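Local atomic coordinates of urocanate hydratase (Paenibacillus sp. Soil724D2, PDB entry 7NED), a protein that probably adds water to thiourocanate, or to the related urocanate, using tightly held NAD+, as a step in bacterial ergothioneine breakdown. Residues A[184-189]-A[235-240]. Sequence-based numbering, arbitrary orientation.
Sequences LCVEVS and SDIYPE. With NAD (nicotinamide-adenine-dinucleotide), chain C.
Val186, on strand 182-187, sets both methyls on Ile237 of helix 234-243 and one of them on Tyr238, a worked example of a Rossmann-like sheet where a helix rests on a small apolar patch while the strand's end grips a dinucleotide. The bond from CA to CB of Val186 heads toward the helix, and there the branches divide: CG1, anti to the backbone N (chi1 -175°), reaches CG1 of Ile237 at 3.9 Å, whereas CG2 lies 3.9 Å from Ile237 CG2 and also touches the Tyr238 ring at its edge, 4.1 Å from CE2. The tyrosine hydroxyl goes beyond this patch to the carbonyl of Thr252, and Glu296 and Ala299 of helix 282-305 touch the same side chain.

One residue on, the chemistry turns polar. The carboxylate of Glu187 takes both adenosine ribose hydroxyls of NAD, O3B on OE1 and O2B on OE2, each at 2.6 Å. Glu187 OE2 also accepts Ser189 N through its anti lone pair (2.8 Å, N-H...O angle 165°), and OE1 accepts Leu165 N, so four bonds fix the group's rotation. A glutamine here would probably set its NH2 against a backbone N-H, of Leu165 or Ser189, that now has an acceptor. Val188 lies against the adenine, its CG1 3.5 Å from N1A. An acid taking the ribose diol at the second strand's end is characteristic of NAD-binding Rossmann folds; it would probably repel NADP's 2'-phosphate.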
loop_
_atom_site.group_PDB
_atom_site.type_symbol
_atom_site.label_atom_id
_atom_site.label_comp_id
_atom_site.label_asym_id
_atom_site.label_seq_id
_atom_site.Cartn_x
_atom_site.Cartn_y
_atom_site.Cartn_z
ATOM N N LEU A 184 -38.575 -3.883 5.402
ATOM C CA LEU A 184 -38.816 -2.477 5.710
ATOM C C LEU A 184 -37.487 -1.713 5.675
ATOM O O LEU A 184 -36.566 -2.041 6.424
ATOM C CB LEU A 184 -39.452 -2.353 7.094
ATOM C CG LEU A 184 -39.801 -0.949 7.577
ATOM C CD1 LEU A 184 -40.676 -0.217 6.531
ATOM C CD2 LEU A 184 -40.462 -1.010 8.964
ATOM N N CYS A 185 -37.402 -0.682 4.834
ATOM C CA CYS A 185 -36.182 0.117 4.695
ATOM C C CYS A 185 -36.442 1.537 5.169
ATOM O O CYS A 185 -37.232 2.265 4.551
ATOM C CB CYS A 185 -35.719 0.129 3.248
ATOM S SG CYS A 185 -35.515 -1.541 2.582
ATOM N N VAL A 186 -35.799 1.921 6.275
ATOM C CA VAL A 186 -35.917 3.270 6.814
ATOM C C VAL A 186 -34.916 4.165 6.102
ATOM O O VAL A 186 -33.719 3.846 6.041
ATOM C CB VAL A 186 -35.666 3.292 8.333
ATOM C CG1 VAL A 186 -35.904 4.690 8.891
ATOM C CG2 VAL A 186 -36.501 2.259 9.058
ATOM N N GLU A 187 -35.395 5.302 5.599
ATOM C CA GLU A 187 -34.565 6.237 4.854
ATOM C C GLU A 187 -34.992 7.662 5.209
ATOM O O GLU A 187 -36.192 7.955 5.261
ATOM C CB GLU A 187 -34.682 5.942 3.345
ATOM C CG GLU A 187 -34.225 7.037 2.419
ATOM C CD GLU A 187 -32.737 7.398 2.598
ATOM O OE1 GLU A 187 -31.830 6.525 2.431
ATOM O OE2 GLU A 187 -32.474 8.579 2.904
ATOM N N VAL A 188 -34.052 8.535 5.507
ATOM C CA VAL A 188 -34.414 9.880 5.905
ATOM C C VAL A 188 -34.842 10.809 4.800
ATOM O O VAL A 188 -35.577 11.693 5.042
ATOM C CB VAL A 188 -33.298 10.618 6.663
ATOM C CG1 VAL A 188 -33.163 10.119 8.064
ATOM C CG2 VAL A 188 -32.005 10.604 5.894
ATOM N N SER A 189 -34.362 10.582 3.597
ATOM C CA SER A 189 -34.629 11.479 2.473
ATOM C C SER A 189 -35.770 10.938 1.612
ATOM O O SER A 189 -35.640 9.864 1.013
ATOM C CB SER A 189 -33.356 11.650 1.639
ATOM O OG SER A 189 -33.635 12.086 0.338
ATOM N N SER A 235 -32.433 6.134 13.741
ATOM C CA SER A 235 -32.202 6.243 15.174
ATOM C C SER A 235 -33.473 6.622 15.924
ATOM O O SER A 235 -33.470 6.616 17.159
ATOM C CB SER A 235 -31.079 7.258 15.481
ATOM O OG SER A 235 -31.395 8.521 14.917
ATOM N N ASP A 236 -34.543 6.948 15.210
ATOM C CA ASP A 236 -35.866 7.095 15.805
ATOM C C ASP A 236 -36.705 5.834 15.651
ATOM O O ASP A 236 -37.390 5.431 16.598
ATOM C CB ASP A 236 -36.622 8.269 15.160
ATOM C CG ASP A 236 -35.896 9.594 15.330
ATOM O OD1 ASP A 236 -36.058 10.489 14.464
ATOM O OD2 ASP A 236 -35.192 9.745 16.341
ATOM N N ILE A 237 -36.662 5.195 14.475
ATOM C CA ILE A 237 -37.587 4.091 14.205
ATOM C C ILE A 237 -37.157 2.851 14.962
ATOM O O ILE A 237 -37.994 2.140 15.537
ATOM C CB ILE A 237 -37.682 3.791 12.700
ATOM C CG1 ILE A 237 -38.281 4.970 11.907
ATOM C CG2 ILE A 237 -38.483 2.451 12.458
ATOM C CD1 ILE A 237 -39.679 5.350 12.325
ATOM N N TYR A 238 -35.848 2.545 14.954
ATOM C CA TYR A 238 -35.406 1.299 15.574
ATOM C C TYR A 238 -35.749 1.275 17.051
ATOM O O TYR A 238 -36.316 0.267 17.514
ATOM C CB TYR A 238 -33.914 1.053 15.363
ATOM C CG TYR A 238 -33.494 0.580 13.983
ATOM C CD1 TYR A 238 -32.427 -0.289 13.843
ATOM C CD2 TYR A 238 -34.154 1.013 12.828
ATOM C CE1 TYR A 238 -32.012 -0.708 12.606
ATOM C CE2 TYR A 238 -33.745 0.598 11.585
ATOM C CZ TYR A 238 -32.654 -0.260 11.485
ATOM O OH TYR A 238 -32.228 -0.673 10.244
ATOM N N PRO A 239 -35.484 2.324 17.829
ATOM C CA PRO A 239 -35.871 2.281 19.248
ATOM C C PRO A 239 -37.366 2.193 19.432
ATOM O O PRO A 239 -37.823 1.587 20.411
ATOM C CB PRO A 239 -35.329 3.601 19.812
ATOM C CG PRO A 239 -34.242 4.013 18.853
ATOM C CD PRO A 239 -34.702 3.537 17.505
ATOM N N GLU A 240 -38.135 2.786 18.515
ATOM C CA GLU A 240 -39.591 2.699 18.600
ATOM C C GLU A 240 -40.075 1.261 18.409
ATOM O O GLU A 240 -41.004 0.816 19.091
ATOM C CB GLU A 240 -40.220 3.645 17.581
ATOM C CG GLU A 240 -41.717 3.508 17.434
ATOM C CD GLU A 240 -42.477 4.035 18.637
ATOM O OE1 GLU A 240 -43.723 3.979 18.602
ATOM O OE2 GLU A 240 -41.836 4.508 19.607
HETATM P PA NAD C . -25.107 6.660 0.400
HETATM O O1A NAD C . -24.537 7.759 1.293
HETATM O O2A NAD C . -25.424 6.787 -1.035
HETATM O O5B NAD C . -26.648 6.438 1.070
HETATM C C5B NAD C . -26.679 6.449 2.440
HETATM C C4B NAD C . -28.237 6.548 2.783
HETATM O O4B NAD C . -28.486 6.609 4.159
HETATM C C3B NAD C . -28.656 7.917 2.157
HETATM O O3B NAD C . -29.768 7.753 1.378
HETATM C C2B NAD C . -28.978 8.778 3.418
HETATM O O2B NAD C . -30.070 9.605 3.248
HETATM C C1B NAD C . -29.443 7.669 4.357
HETATM N N9A NAD C . -29.319 7.984 5.781
HETATM C C8A NAD C . -28.319 8.680 6.451
HETATM N N7A NAD C . -28.531 8.779 7.740
HETATM C C5A NAD C . -29.720 8.092 7.949
HETATM C C6A NAD C . -30.490 7.842 9.107
HETATM N N6A NAD C . -30.095 8.276 10.325
HETATM N N1A NAD C . -31.644 7.124 9.012
HETATM C C2A NAD C . -32.003 6.741 7.761
HETATM N N3A NAD C . -31.381 6.905 6.582
HETATM C C4A NAD C . -30.231 7.598 6.717
HETATM O O3 NAD C . -24.248 5.455 0.917
HETATM P PN NAD C . -24.240 4.079 0.112
HETATM O O1N NAD C . -23.429 3.925 -1.141
HETATM O O2N NAD C . -25.630 3.488 0.217
HETATM O O5D NAD C . -23.371 3.017 1.155
HETATM C C5D NAD C . -23.931 2.930 2.476
HETATM C C4D NAD C . -23.007 2.112 3.336
HETATM O O4D NAD C . -22.641 0.906 2.692
HETATM C C3D NAD C . -21.655 2.998 3.362
HETATM O O3D NAD C . -21.082 3.023 4.664
HETATM C C2D NAD C . -20.686 2.227 2.391
HETATM O O2D NAD C . -19.364 2.224 2.747
HETATM C C1D NAD C . -21.247 0.855 2.883
HETATM N N1N NAD C . -20.727 -0.364 2.250
HETATM C C2N NAD C . -19.418 -0.595 2.625
HETATM C C3N NAD C . -18.745 -1.730 2.203
HETATM C C7N NAD C . -17.274 -1.856 2.626
HETATM O O7N NAD C . -16.679 -2.926 2.739
HETATM N N7N NAD C . -16.571 -0.678 2.820
HETATM C C4N NAD C . -19.465 -2.631 1.407
HETATM C C5N NAD C . -20.791 -2.365 1.069
HETATM C C6N NAD C . -21.444 -1.205 1.522
#